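Local structure of glutamyl-tRNA synthetase (Methanothermobacter thermautotrophicus, 3AII) at residues Glu366-Arg369 / Lys370-Glu374; Arg223-Phe226 / Glu227-Glu230; Met274-Ser277 / Val278-Asp282; Trp493-Ala496 / Glu497-Leu500. The protein probably activates glutamate with ATP and then transfers it to tRNA, as a non-discriminating archaeal class I aminoacyl-tRNA synthetase. All coordinates share one frame; numbering follows the deposited sequence.

Interaction 1 (Glu366-Arg369 / Lys370-Glu374); sequences EAIR and KLMVE
Arg-369 and Val-373 stand one turn apart on helix 365-375, joined by an alpha-helical bond from Val-373 N to Arg-369 O of 3.0 Å. The same carbonyl oxygen is flanked by a methyl group, Val-373 CG2 lying 3.2 Å from Arg-369 O. The aliphatic base of the arginine crosses that valine at an angle, Arg-369 CG to Val-373 CG2 measuring 4.2 Å. In one of two modelled conformers, the arginine guanidinium leaves the helix for a salt bridge with Glu-122 and a hydrogen bond to Leu-158 O. Lys-370, next in sequence, bonds back four residues: its N binds Glu-366 O at 2.9 Å, the donor tilted 32° from the carbonyl plane. With CG anti to N (chi1 177°) and the chain extended, its ammonium group is carried away from the helix. Ile-368 O accepts the straightest bond of the four, from Met-372 N at 3.1 Å and 173°. Met-372 CG also comes within 3.3 Å of that oxygen, while Ile-368 CG2 packs loosely against Met-372 CG, 4.5 Å away. The helix is thus amphipathic: Ile-368, Leu-371 and Met-372 are buried, Lys-370 is exposed, and a salt bridge ties Arg-369 to helix 111-126.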
ATOM      1  N   GLU A 366       9.892  -5.931  -4.412  1.00 20.66           N
ATOM      2  CA  GLU A 366      11.145  -5.366  -4.905  0.54 25.35           C
ATOM      3  C   GLU A 366      10.897  -4.173  -5.825  1.00 20.30           C
ATOM      4  O   GLU A 366      11.688  -3.223  -5.871  1.00 23.06           O
ATOM      5  CB  GLU A 366      11.938  -6.441  -5.659  0.54 27.23           C
ATOM      6  CG  GLU A 366      12.534  -7.545  -4.777  0.54 33.66           C
ATOM      7  CD  GLU A 366      11.512  -8.559  -4.261  0.54 38.73           C
ATOM      8  OE1 GLU A 366      10.459  -8.771  -4.907  0.54 13.11           O
ATOM      9  OE2 GLU A 366      11.778  -9.163  -3.198  0.54 50.64           O
ATOM     10  N   ALA A 367       9.803  -4.249  -6.590  1.00 21.47           N
ATOM     11  CA  ALA A 367       9.423  -3.159  -7.491  1.00 18.20           C
ATOM     12  C   ALA A 367       9.055  -1.921  -6.677  1.00 22.22           C
ATOM     13  O   ALA A 367       9.432  -0.797  -7.020  1.00 22.29           O
ATOM     14  CB  ALA A 367       8.249  -3.572  -8.383  1.00 18.56           C
ATOM     15  N   ILE A 368       8.316  -2.138  -5.594  1.00 18.50           N
ATOM     16  CA  ILE A 368       7.934  -1.049  -4.698  1.00 21.30           C
ATOM     17  C   ILE A 368       9.159  -0.443  -4.030  1.00 19.00           C
ATOM     18  O   ILE A 368       9.303   0.787  -3.961  1.00 20.50           O
ATOM     19  CB  ILE A 368       6.954  -1.544  -3.621  1.00 18.08           C
ATOM     20  CG1 ILE A 368       5.688  -2.090  -4.275  1.00 17.48           C
ATOM     21  CG2 ILE A 368       6.611  -0.417  -2.661  1.00 20.46           C
ATOM     22  CD1 ILE A 368       5.041  -1.134  -5.235  1.00 30.00           C
ATOM     23  N   ARG A 369      10.046  -1.302  -3.540  1.00 20.48           N
ATOM     24  CA  ARG A 369      11.254  -0.821  -2.886  0.56 22.83           C
ATOM     25  C   ARG A 369      12.085   0.007  -3.855  1.00 24.84           C
ATOM     26  O   ARG A 369      12.555   1.085  -3.505  1.00 24.31           O
ATOM     27  CB  ARG A 369      12.089  -1.969  -2.311  0.56 20.75           C
ATOM     28  CG  ARG A 369      13.339  -1.486  -1.575  0.56 23.85           C
ATOM     29  CD  ARG A 369      14.090  -2.628  -0.902  0.56 23.45           C
ATOM     30  NE  ARG A 369      13.325  -3.258   0.172  0.56 32.67           N
ATOM     31  CZ  ARG A 369      13.337  -2.864   1.444  0.56 25.15           C
ATOM     32  NH1 ARG A 369      12.611  -3.513   2.337  0.56 21.01           N
ATOM     33  NH2 ARG A 369      14.069  -1.820   1.830  0.56 20.28           N
ATOM     34  N   LYS A 370      12.244  -0.485  -5.079  1.00 22.36           N
ATOM     35  CA  LYS A 370      13.061   0.220  -6.064  1.00 25.81           C
ATOM     36  C   LYS A 370      12.486   1.594  -6.396  1.00 25.25           C
ATOM     37  O   LYS A 370      13.226   2.573  -6.504  1.00 27.66           O
ATOM     38  CB  LYS A 370      13.248  -0.613  -7.340  1.00 27.67           C
ATOM     39  CG  LYS A 370      14.037   0.121  -8.414  1.00 40.15           C
ATOM     40  CD  LYS A 370      14.588  -0.804  -9.484  1.00 53.45           C
ATOM     41  CE  LYS A 370      15.323   0.007 -10.553  1.00 44.25           C
ATOM     42  NZ  LYS A 370      16.075  -0.845 -11.517  1.00 53.26           N
ATOM     43  N   LEU A 371      11.167   1.662  -6.535  1.00 23.10           N
ATOM     44  CA  LEU A 371      10.483   2.919  -6.821  1.00 22.13           C
ATOM     45  C   LEU A 371      10.773   3.933  -5.724  1.00 27.51           C
ATOM     46  O   LEU A 371      11.233   5.047  -5.990  1.00 26.32           O
ATOM     47  CB  LEU A 371       8.977   2.697  -6.908  1.00 25.60           C
ATOM     48  CG  LEU A 371       8.171   3.989  -7.090  1.00 39.47           C
ATOM     49  CD1 LEU A 371       8.505   4.640  -8.425  1.00 41.65           C
ATOM     50  CD2 LEU A 371       6.683   3.728  -6.975  1.00 36.02           C
ATOM     51  N   MET A 372      10.511   3.541  -4.484  1.00 23.75           N
ATOM     52  CA  MET A 372      10.684   4.463  -3.364  1.00 20.45           C
ATOM     53  C   MET A 372      12.123   4.909  -3.168  1.00 21.90           C
ATOM     54  O   MET A 372      12.374   6.053  -2.784  1.00 29.09           O
ATOM     55  CB  MET A 372      10.133   3.859  -2.070  1.00 23.05           C
ATOM     56  CG  MET A 372       8.652   3.517  -2.161  1.00 23.63           C
ATOM     57  SD  MET A 372       7.678   4.883  -2.815  1.00 28.74           S
ATOM     58  CE  MET A 372       6.016   4.266  -2.569  1.00 31.42           C
ATOM     59  N   VAL A 373      13.063   4.009  -3.406  1.00 22.23           N
ATOM     60  CA  VAL A 373      14.476   4.340  -3.270  1.00 30.18           C
ATOM     61  C   VAL A 373      14.903   5.357  -4.324  1.00 38.60           C
ATOM     62  O   VAL A 373      15.600   6.322  -4.013  1.00 39.37           O
ATOM     63  CB  VAL A 373      15.368   3.091  -3.368  1.00 29.62           C
ATOM     64  CG1 VAL A 373      16.824   3.487  -3.570  1.00 34.53           C
ATOM     65  CG2 VAL A 373      15.214   2.234  -2.108  1.00 32.87           C
ATOM     66  N   GLU A 374      14.485   5.144  -5.568  1.00 34.10           N
ATOM     67  CA  GLU A 374      14.901   6.035  -6.649  1.00 35.38           C
ATOM     68  C   GLU A 374      14.250   7.417  -6.549  1.00 35.21           C
ATOM     69  O   GLU A 374      14.825   8.409  -6.986  1.00 41.47           O
ATOM     70  CB  GLU A 374      14.699   5.391  -8.032  1.00 32.35           C
ATOM     71  CG  GLU A 374      13.292   5.453  -8.600  1.00 41.54           C
ATOM     72  CD  GLU A 374      13.157   4.680  -9.914  1.00 63.31           C
ATOM     73  OE1 GLU A 374      14.121   3.988 -10.313  1.00 53.10           O
ATOM     74  OE2 GLU A 374      12.084   4.759 -10.547  1.00 49.13           O
TER

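Interaction 2 (Arg223-Phe226 / Glu227-Glu230); sequences REMF and EMKE
Glu-227 and Met-228 each bond back three residues, to Glu-224 and Met-225, where the chain leaves the region of helix 215-224. Glu-227 N gives a bond of 2.9 Å to Glu-224 O, approaching from 45° out of the carbonyl plane. Its side chain bends at chi2 (-66°) and doubles back over the peptide before it, with Glu-227 CD 3.5 Å from Phe-226 O; the Phe-226 ring itself meets Tyr-176 and Trp-222 edge-to-face. Met-228 follows with a longer bond, N to Met-225 O at 3.2 Å; here the donor stands well above the carbonyl plane, 72° out of it. Next along the side chain, Met-228 CG sits 3.2 Å from Glu-224 O, the acceptor already used by Glu-227. The thioether then runs beside the first segment, SD being 3.9 Å from Met-225 CA and 4.4 Å from Met-225 CG. Both methionines also touch Ala-233 and Ile-256, and further on Glu-230 makes a salt bridge with Arg-141. Off-plane, three-residue bonds imply a turn tighter than an alpha-helix, with the two methionines supplying its apolar side; the approach of the Glu-227 carboxylate to Phe-226 O is probably not attractive.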
ATOM      1  N   ARG A 223      -6.708  15.831  37.152  1.00 18.03           N
ATOM      2  CA  ARG A 223      -7.220  14.608  37.753  1.00 18.33           C
ATOM      3  C   ARG A 223      -8.727  14.522  37.565  1.00 18.86           C
ATOM      4  O   ARG A 223      -9.292  13.438  37.385  1.00 21.18           O
ATOM      5  CB  ARG A 223      -6.822  14.541  39.234  1.00 24.33           C
ATOM      6  CG  ARG A 223      -5.338  14.248  39.398  1.00 26.28           C
ATOM      7  CD  ARG A 223      -4.944  14.005  40.855  1.00 38.26           C
ATOM      8  NE  ARG A 223      -3.578  13.489  40.933  1.00 60.28           N
ATOM      9  CZ  ARG A 223      -2.617  14.007  41.690  1.00 67.99           C
ATOM     10  NH1 ARG A 223      -2.865  15.062  42.458  1.00 45.92           N
ATOM     11  NH2 ARG A 223      -1.406  13.465  41.686  1.00 48.50           N
ATOM     12  N   GLU A 224      -9.371  15.680  37.529  1.00 18.88           N
ATOM     13  CA  GLU A 224     -10.813  15.718  37.352  1.00 18.06           C
ATOM     14  C   GLU A 224     -11.240  15.277  35.958  1.00 20.59           C
ATOM     15  O   GLU A 224     -12.332  14.733  35.786  1.00 20.28           O
ATOM     16  CB  GLU A 224     -11.345  17.119  37.623  1.00 21.70           C
ATOM     17  CG  GLU A 224     -11.214  17.548  39.068  1.00 28.94           C
ATOM     18  CD  GLU A 224     -11.643  18.985  39.262  1.00 34.10           C
ATOM     19  OE1 GLU A 224     -11.440  19.519  40.369  1.00 27.90           O
ATOM     20  OE2 GLU A 224     -12.176  19.572  38.293  1.00 31.44           O
ATOM     21  N   MET A 225     -10.378  15.495  34.966  1.00 17.75           N
ATOM     22  CA  MET A 225     -10.711  15.121  33.587  1.00 17.93           C
ATOM     23  C   MET A 225     -11.094  13.657  33.464  1.00 16.33           C
ATOM     24  O   MET A 225     -11.851  13.280  32.583  1.00 17.21           O
ATOM     25  CB  MET A 225      -9.560  15.446  32.632  1.00 18.27           C
ATOM     26  CG  MET A 225      -9.404  16.932  32.356  1.00 17.54           C
ATOM     27  SD  MET A 225      -8.043  17.327  31.224  1.00 18.95           S
ATOM     28  CE  MET A 225      -8.561  16.494  29.727  1.00 19.27           C
ATOM     29  N   PHE A 226     -10.594  12.836  34.378  1.00 17.48           N
ATOM     30  CA  PHE A 226     -10.812  11.409  34.306  1.00 18.59           C
ATOM     31  C   PHE A 226     -12.241  11.000  34.637  1.00 21.38           C
ATOM     32  O   PHE A 226     -12.620   9.844  34.422  1.00 25.10           O
ATOM     33  CB  PHE A 226      -9.790  10.692  35.197  1.00 19.82           C
ATOM     34  CG  PHE A 226      -8.415  10.680  34.603  1.00 21.34           C
ATOM     35  CD1 PHE A 226      -7.631  11.826  34.618  1.00 19.95           C
ATOM     36  CD2 PHE A 226      -7.935   9.543  33.966  1.00 21.61           C
ATOM     37  CE1 PHE A 226      -6.366  11.824  34.041  1.00 21.59           C
ATOM     38  CE2 PHE A 226      -6.681   9.536  33.392  1.00 22.28           C
ATOM     39  CZ  PHE A 226      -5.894  10.681  33.428  1.00 20.39           C
ATOM     40  N   GLU A 227     -13.036  11.952  35.131  1.00 20.22           N
ATOM     41  CA  GLU A 227     -14.448  11.696  35.412  1.00 20.63           C
ATOM     42  C   GLU A 227     -15.356  12.703  34.713  1.00 23.06           C
ATOM     43  O   GLU A 227     -16.534  12.845  35.065  1.00 28.27           O
ATOM     44  CB  GLU A 227     -14.712  11.722  36.918  1.00 27.06           C
ATOM     45  CG  GLU A 227     -13.951  10.655  37.687  1.00 39.90           C
ATOM     46  CD  GLU A 227     -14.410   9.254  37.341  1.00 50.64           C
ATOM     47  OE1 GLU A 227     -13.589   8.317  37.429  1.00 60.44           O
ATOM     48  OE2 GLU A 227     -15.594   9.090  36.976  1.00 59.22           O
ATOM     49  N   MET A 228     -14.812  13.411  33.733  1.00 21.62           N
ATOM     50  CA  MET A 228     -15.601  14.405  33.008  1.00 21.10           C
ATOM     51  C   MET A 228     -16.096  13.851  31.681  1.00 20.92           C
ATOM     52  O   MET A 228     -15.657  12.794  31.232  1.00 20.90           O
ATOM     53  CB  MET A 228     -14.797  15.682  32.805  1.00 19.94           C
ATOM     54  CG  MET A 228     -14.489  16.376  34.136  1.00 24.73           C
ATOM     55  SD  MET A 228     -13.463  17.833  33.941  1.00 30.78           S
ATOM     56  CE  MET A 228     -14.609  18.906  33.078  1.00 27.84           C
ATOM     57  N   LYS A 229     -17.020  14.571  31.060  1.00 22.16           N
ATOM     58  CA  LYS A 229     -17.613  14.090  29.821  1.00 19.00           C
ATOM     59  C   LYS A 229     -16.779  14.435  28.588  1.00 16.54           C
ATOM     60  O   LYS A 229     -15.965  15.352  28.606  1.00 21.13           O
ATOM     61  CB  LYS A 229     -19.040  14.622  29.692  1.00 33.19           C
ATOM     62  CG  LYS A 229     -19.959  14.116  30.799  1.00 34.47           C
ATOM     63  CD  LYS A 229     -21.327  14.766  30.730  1.00 45.56           C
ATOM     64  CE  LYS A 229     -22.086  14.296  29.508  1.00 46.59           C
ATOM     65  NZ  LYS A 229     -23.364  15.043  29.336  1.00 60.20           N
ATOM     66  N   GLU A 230     -16.984  13.667  27.526  1.00 17.86           N
ATOM     67  CA  GLU A 230     -16.292  13.893  26.267  1.00 20.09           C
ATOM     68  C   GLU A 230     -16.421  15.347  25.833  1.00 22.23           C
ATOM     69  O   GLU A 230     -17.508  15.926  25.877  1.00 21.12           O
ATOM     70  CB  GLU A 230     -16.842  12.955  25.189  1.00 21.01           C
ATOM     71  CG  GLU A 230     -16.260  13.191  23.806  1.00 17.79           C
ATOM     72  CD  GLU A 230     -16.349  11.962  22.909  1.00 24.41           C
ATOM     73  OE1 GLU A 230     -16.869  10.917  23.345  1.00 21.74           O
ATOM     74  OE2 GLU A 230     -15.872  12.037  21.766  1.00 23.67           O
TER

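Interaction 3 (Met274-Ser277 / Val278-Asp282); sequences MNFS and VAVDD
Met-274 O is gripped twice: Val-278 N binds it at 2.8 Å, almost in line with the carbonyl, and Ser-277 OG adds a weak bond of 3.3 Å. The serine hydroxyl gets there because chi1 of 61° sets OG between N and the carbonyl carbon, folding it back toward the start of helix 274-284. A methyl group closes in as well, Val-278 CG2 lying 3.1 Å from Met-274 O. In one of two Met-274 conformers, CE meets Val-278 CG2 at 3.8 Å. Two residues further along, Phe-276 and Val-280 pair through both backbone and side chain. Val-280 N donates to Phe-276 O at 3.0 Å, while Val-280 CG2 rests over one face of the phenyl ring in a CH-pi contact, 3.9 Å from the centroid and 18° off the normal. The methyl is displaced toward the rim, closest to Phe-276 CZ at 3.7 Å. Phe-276 has CG anti to its own N (chi1 -179°), which swings the ring along the helix until its face meets that methyl. Asp-281 N to Ser-277 O, 2.9 Å, extends the helical bonding. The Asp-281 carboxylate is held by Arg-171, Tyr-175 and Gln-168, and that of Asp-282 by Arg-100 and Arg-134. The helix packs between helix 172-184, at Phe-276 and Ser-277, and helix 299-310, at Asn-275 and Ala-279, with strand 130-135 also against Val-278 and Asp-281.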
ATOM      1  N   MET A 274      -2.035  13.408  18.772  1.00 16.01           N
ATOM      2  CA  MET A 274      -0.872  12.905  18.056  0.59 17.00           C
ATOM      3  C   MET A 274       0.428  13.672  18.355  1.00 15.34           C
ATOM      4  O   MET A 274       1.470  13.064  18.625  1.00 16.51           O
ATOM      5  CB  MET A 274      -1.165  12.869  16.550  0.59 15.57           C
ATOM      6  CG  MET A 274      -0.424  11.773  15.811  0.59 23.60           C
ATOM      7  SD  MET A 274       0.534  12.456  14.459  0.59 62.99           S
ATOM      8  CE  MET A 274       1.226  13.854  15.317  0.59  6.21           C
ATOM      9  N   ASN A 275       0.387  14.997  18.306  1.00 14.27           N
ATOM     10  CA  ASN A 275       1.621  15.744  18.495  1.00 13.36           C
ATOM     11  C   ASN A 275       2.252  15.583  19.875  1.00 15.84           C
ATOM     12  O   ASN A 275       3.465  15.708  20.017  1.00 18.01           O
ATOM     13  CB  ASN A 275       1.435  17.219  18.127  1.00 19.09           C
ATOM     14  CG  ASN A 275       1.391  17.420  16.627  1.00 24.65           C
ATOM     15  OD1 ASN A 275       0.424  17.952  16.071  1.00 30.63           O
ATOM     16  ND2 ASN A 275       2.432  16.963  15.956  1.00 20.11           N
ATOM     17  N   PHE A 276       1.430  15.307  20.888  1.00 12.78           N
ATOM     18  CA  PHE A 276       1.940  15.047  22.222  1.00 14.44           C
ATOM     19  C   PHE A 276       2.531  13.639  22.315  1.00 13.78           C
ATOM     20  O   PHE A 276       3.668  13.459  22.762  1.00 15.79           O
ATOM     21  CB  PHE A 276       0.849  15.227  23.299  1.00 12.63           C
ATOM     22  CG  PHE A 276       1.356  14.987  24.720  1.00 11.20           C
ATOM     23  CD1 PHE A 276       2.182  15.906  25.350  1.00 15.05           C
ATOM     24  CD2 PHE A 276       1.017  13.822  25.398  1.00 17.33           C
ATOM     25  CE1 PHE A 276       2.655  15.665  26.646  1.00 17.49           C
ATOM     26  CE2 PHE A 276       1.492  13.558  26.668  1.00 13.16           C
ATOM     27  CZ  PHE A 276       2.295  14.501  27.318  1.00 15.59           C
ATOM     28  N   SER A 277       1.751  12.630  21.945  1.00 14.02           N
ATOM     29  CA  SER A 277       2.232  11.258  22.083  1.00 13.05           C
ATOM     30  C   SER A 277       3.446  10.991  21.197  1.00 16.37           C
ATOM     31  O   SER A 277       4.354  10.275  21.612  1.00 16.76           O
ATOM     32  CB  SER A 277       1.127  10.247  21.788  1.00 13.29           C
ATOM     33  OG  SER A 277       0.663  10.398  20.449  1.00 18.46           O
ATOM     34  N   VAL A 278       3.480  11.601  20.013  1.00 15.85           N
ATOM     35  CA  VAL A 278       4.616  11.412  19.097  1.00 17.41           C
ATOM     36  C   VAL A 278       5.901  11.984  19.720  1.00 16.50           C
ATOM     37  O   VAL A 278       6.949  11.327  19.746  1.00 18.22           O
ATOM     38  CB  VAL A 278       4.339  12.033  17.707  1.00 16.12           C
ATOM     39  CG1 VAL A 278       5.621  12.158  16.890  1.00 20.29           C
ATOM     40  CG2 VAL A 278       3.316  11.206  16.960  1.00 16.37           C
ATOM     41  N   ALA A 279       5.824  13.207  20.227  1.00 15.24           N
ATOM     42  CA  ALA A 279       6.991  13.838  20.843  1.00 15.94           C
ATOM     43  C   ALA A 279       7.476  13.062  22.052  1.00 15.93           C
ATOM     44  O   ALA A 279       8.670  12.815  22.204  1.00 18.79           O
ATOM     45  CB  ALA A 279       6.673  15.279  21.242  1.00 17.89           C
ATOM     46  N   VAL A 280       6.554  12.686  22.936  1.00 14.19           N
ATOM     47  CA  VAL A 280       6.932  11.926  24.119  1.00 14.82           C
ATOM     48  C   VAL A 280       7.603  10.594  23.729  1.00 16.26           C
ATOM     49  O   VAL A 280       8.647  10.209  24.290  1.00 17.36           O
ATOM     50  CB  VAL A 280       5.709  11.682  25.050  1.00 16.14           C
ATOM     51  CG1 VAL A 280       6.062  10.675  26.146  1.00 18.11           C
ATOM     52  CG2 VAL A 280       5.249  13.002  25.692  1.00 16.30           C
ATOM     53  N   ASP A 281       7.012   9.895  22.767  1.00 15.02           N
ATOM     54  CA  ASP A 281       7.536   8.588  22.371  1.00 11.75           C
ATOM     55  C   ASP A 281       8.832   8.703  21.583  1.00 16.68           C
ATOM     56  O   ASP A 281       9.746   7.905  21.791  1.00 16.93           O
ATOM     57  CB  ASP A 281       6.490   7.802  21.602  1.00 12.29           C
ATOM     58  CG  ASP A 281       5.385   7.294  22.511  1.00 13.95           C
ATOM     59  OD1 ASP A 281       5.544   7.382  23.753  1.00 16.39           O
ATOM     60  OD2 ASP A 281       4.364   6.827  21.973  1.00 16.21           O
ATOM     61  N   ASP A 282       8.934   9.697  20.709  1.00 15.04           N
ATOM     62  CA  ASP A 282      10.196   9.894  19.993  1.00 16.22           C
ATOM     63  C   ASP A 282      11.318  10.126  21.003  1.00 21.43           C
ATOM     64  O   ASP A 282      12.419   9.593  20.859  1.00 17.12           O
ATOM     65  CB  ASP A 282      10.109  11.068  19.006  1.00 14.67           C
ATOM     66  CG  ASP A 282       9.429  10.697  17.700  1.00 19.58           C
ATOM     67  OD1 ASP A 282       9.230   9.492  17.430  1.00 17.15           O
ATOM     68  OD2 ASP A 282       9.095  11.619  16.925  1.00 19.14           O
TER

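Interaction 4 (Trp493-Ala496 / Glu497-Leu500); sequences WVPA and ESAL
This is a short turn between two beta-barrels of the anticodon-binding region: strand 489-495 belongs to one six-stranded sheet, strand 500-505 to the other. An apolar contact and a water span the turn. Val-494 CG1 meets Ala-499 CB at 3.6 Å, and the alanine methyl also lies 3.5 Å from Pro-495 O. The valine makes this possible with CG1 anti to N (chi1 -178°), while Ala-499 also touches Tyr-447 and Val-515, one from each sheet. Between these ends, Ala-496 and Glu-497 have helix-like backbone angles and reverse the chain. Glu-497 bends at chi2 (85°), bringing its carboxylate back beside the preceding residue, OE1 to Ala-496 N being 3.6 Å. Backbone bonds between Val-494 and Tyr-447 and between Ala-496 and Glu-445 keep the incoming strand in its own sheet, and Leu-500 pairs with Ile-516 in the next. The contact is therefore a joint between barrels, packed by small side chains. Ser-498 turns its hydroxyl inward, with the ring of Pro-495 nearby, Pro-495 CB to Ser-498 OG measuring 4.0 Å. A water completes the crossing: it lies 2.7 Å from Ser-498 OG and gives a weak 3.3 Å bond to Pro-495 O.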
ATOM      1  N   TRP A 493      -3.581 -18.193 -29.679  1.00 14.60           N
ATOM      2  CA  TRP A 493      -4.587 -19.196 -30.021  1.00 14.19           C
ATOM      3  C   TRP A 493      -4.464 -20.401 -29.096  1.00 17.13           C
ATOM      4  O   TRP A 493      -3.414 -20.629 -28.487  1.00 16.49           O
ATOM      5  CB  TRP A 493      -4.435 -19.622 -31.496  1.00 16.03           C
ATOM      6  CG  TRP A 493      -3.096 -20.254 -31.762  1.00 15.71           C
ATOM      7  CD1 TRP A 493      -1.893 -19.612 -31.919  1.00 16.25           C
ATOM      8  CD2 TRP A 493      -2.820 -21.651 -31.841  1.00 16.74           C
ATOM      9  NE1 TRP A 493      -0.887 -20.545 -32.124  1.00 16.00           N
ATOM     10  CE2 TRP A 493      -1.435 -21.797 -32.071  1.00 16.72           C
ATOM     11  CE3 TRP A 493      -3.613 -22.799 -31.757  1.00 17.93           C
ATOM     12  CZ2 TRP A 493      -0.827 -23.056 -32.200  1.00 18.58           C
ATOM     13  CZ3 TRP A 493      -3.010 -24.041 -31.896  1.00 20.60           C
ATOM     14  CH2 TRP A 493      -1.630 -24.156 -32.119  1.00 15.44           C
ATOM     15  N   VAL A 494      -5.550 -21.155 -28.971  1.00 14.34           N
ATOM     16  CA  VAL A 494      -5.577 -22.352 -28.138  1.00 17.98           C
ATOM     17  C   VAL A 494      -6.211 -23.520 -28.903  1.00 17.18           C
ATOM     18  O   VAL A 494      -7.313 -23.387 -29.433  1.00 18.22           O
ATOM     19  CB  VAL A 494      -6.389 -22.104 -26.852  1.00 13.77           C
ATOM     20  CG1 VAL A 494      -6.355 -23.346 -25.966  1.00 18.14           C
ATOM     21  CG2 VAL A 494      -5.842 -20.876 -26.084  1.00 16.74           C
ATOM     22  N   PRO A 495      -5.516 -24.670 -28.973  1.00 16.58           N
ATOM     23  CA  PRO A 495      -6.100 -25.861 -29.604  1.00 19.77           C
ATOM     24  C   PRO A 495      -7.422 -26.211 -28.927  1.00 18.82           C
ATOM     25  O   PRO A 495      -7.489 -26.242 -27.699  1.00 18.60           O
ATOM     26  CB  PRO A 495      -5.067 -26.959 -29.321  1.00 22.07           C
ATOM     27  CG  PRO A 495      -3.777 -26.248 -29.075  1.00 23.37           C
ATOM     28  CD  PRO A 495      -4.133 -24.890 -28.504  1.00 17.66           C
ATOM     29  N   ALA A 496      -8.463 -26.484 -29.702  1.00 17.99           N
ATOM     30  CA  ALA A 496      -9.783 -26.664 -29.100  1.00 22.12           C
ATOM     31  C   ALA A 496      -9.869 -27.909 -28.216  1.00 20.64           C
ATOM     32  O   ALA A 496     -10.550 -27.901 -27.182  1.00 25.93           O
ATOM     33  CB  ALA A 496     -10.851 -26.703 -30.172  1.00 27.80           C
ATOM     34  N   GLU A 497      -9.183 -28.972 -28.619  1.00 19.31           N
ATOM     35  CA  GLU A 497      -9.357 -30.275 -27.981  1.00 28.03           C
ATOM     36  C   GLU A 497      -8.932 -30.284 -26.518  1.00 32.87           C
ATOM     37  O   GLU A 497      -9.515 -30.993 -25.692  1.00 28.78           O
ATOM     38  CB  GLU A 497      -8.592 -31.359 -28.746  1.00 25.96           C
ATOM     39  CG  GLU A 497      -9.220 -31.739 -30.082  1.00 29.60           C
ATOM     40  CD  GLU A 497      -8.802 -30.842 -31.243  1.00 42.08           C
ATOM     41  OE1 GLU A 497      -8.060 -29.854 -31.040  1.00 26.70           O
ATOM     42  OE2 GLU A 497      -9.222 -31.140 -32.380  1.00 43.77           O
ATOM     43  N   SER A 498      -7.916 -29.495 -26.197  1.00 20.64           N
ATOM     44  CA  SER A 498      -7.292 -29.578 -24.878  1.00 19.88           C
ATOM     45  C   SER A 498      -7.378 -28.291 -24.055  1.00 21.33           C
ATOM     46  O   SER A 498      -6.778 -28.200 -22.991  1.00 22.19           O
ATOM     47  CB  SER A 498      -5.834 -29.985 -25.040  1.00 23.89           C
ATOM     48  OG  SER A 498      -5.160 -29.058 -25.879  1.00 21.67           O
ATOM     49  N   ALA A 499      -8.149 -27.330 -24.548  1.00 20.52           N
ATOM     50  CA  ALA A 499      -8.310 -26.030 -23.918  1.00 17.94           C
ATOM     51  C   ALA A 499      -8.914 -26.151 -22.523  1.00 15.81           C
ATOM     52  O   ALA A 499      -9.784 -27.003 -22.287  1.00 22.43           O
ATOM     53  CB  ALA A 499      -9.197 -25.158 -24.793  1.00 20.35           C
ATOM     54  N   LEU A 500      -8.452 -25.300 -21.615  1.00 18.98           N
ATOM     55  CA  LEU A 500      -8.931 -25.272 -20.240  1.00 18.99           C
ATOM     56  C   LEU A 500      -9.675 -23.981 -19.950  1.00 20.40           C
ATOM     57  O   LEU A 500      -9.290 -22.914 -20.416  1.00 18.20           O
ATOM     58  CB  LEU A 500      -7.742 -25.353 -19.286  1.00 23.08           C
ATOM     59  CG  LEU A 500      -6.863 -26.595 -19.412  1.00 26.75           C
ATOM     60  CD1 LEU A 500      -5.632 -26.446 -18.504  1.00 22.38           C
ATOM     61  CD2 LEU A 500      -7.666 -27.810 -19.032  1.00 27.68           C
TER
HETATM   62  O   HOH W   1      -5.005 -26.392 -25.503  1.00 34.69           O

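Overall arrangement
Interactions 1, 2 and 3 belong to the catalytic domain, interaction 4 to the anticodon-binding part. Interactions 2 and 3 are the nearest pair but do not touch, with centres about 22 Å and nearest atoms about 10 Å apart; the Met-225 side chain of interaction 2 is about 11 Å from the zinc ion bound by Cys-191, Cys-193, Cys-208 and Cys-210. Interaction 1 stands about 29 Å from interaction 3, centre to centre, and packs Ile-368 on Ile-111 of the predicted HIGH motif, which in class I synthetases belongs to the ATP site. The centre of interaction 4 is about 39 Å from that of interaction 1 and about 72 Å from that of interaction 2.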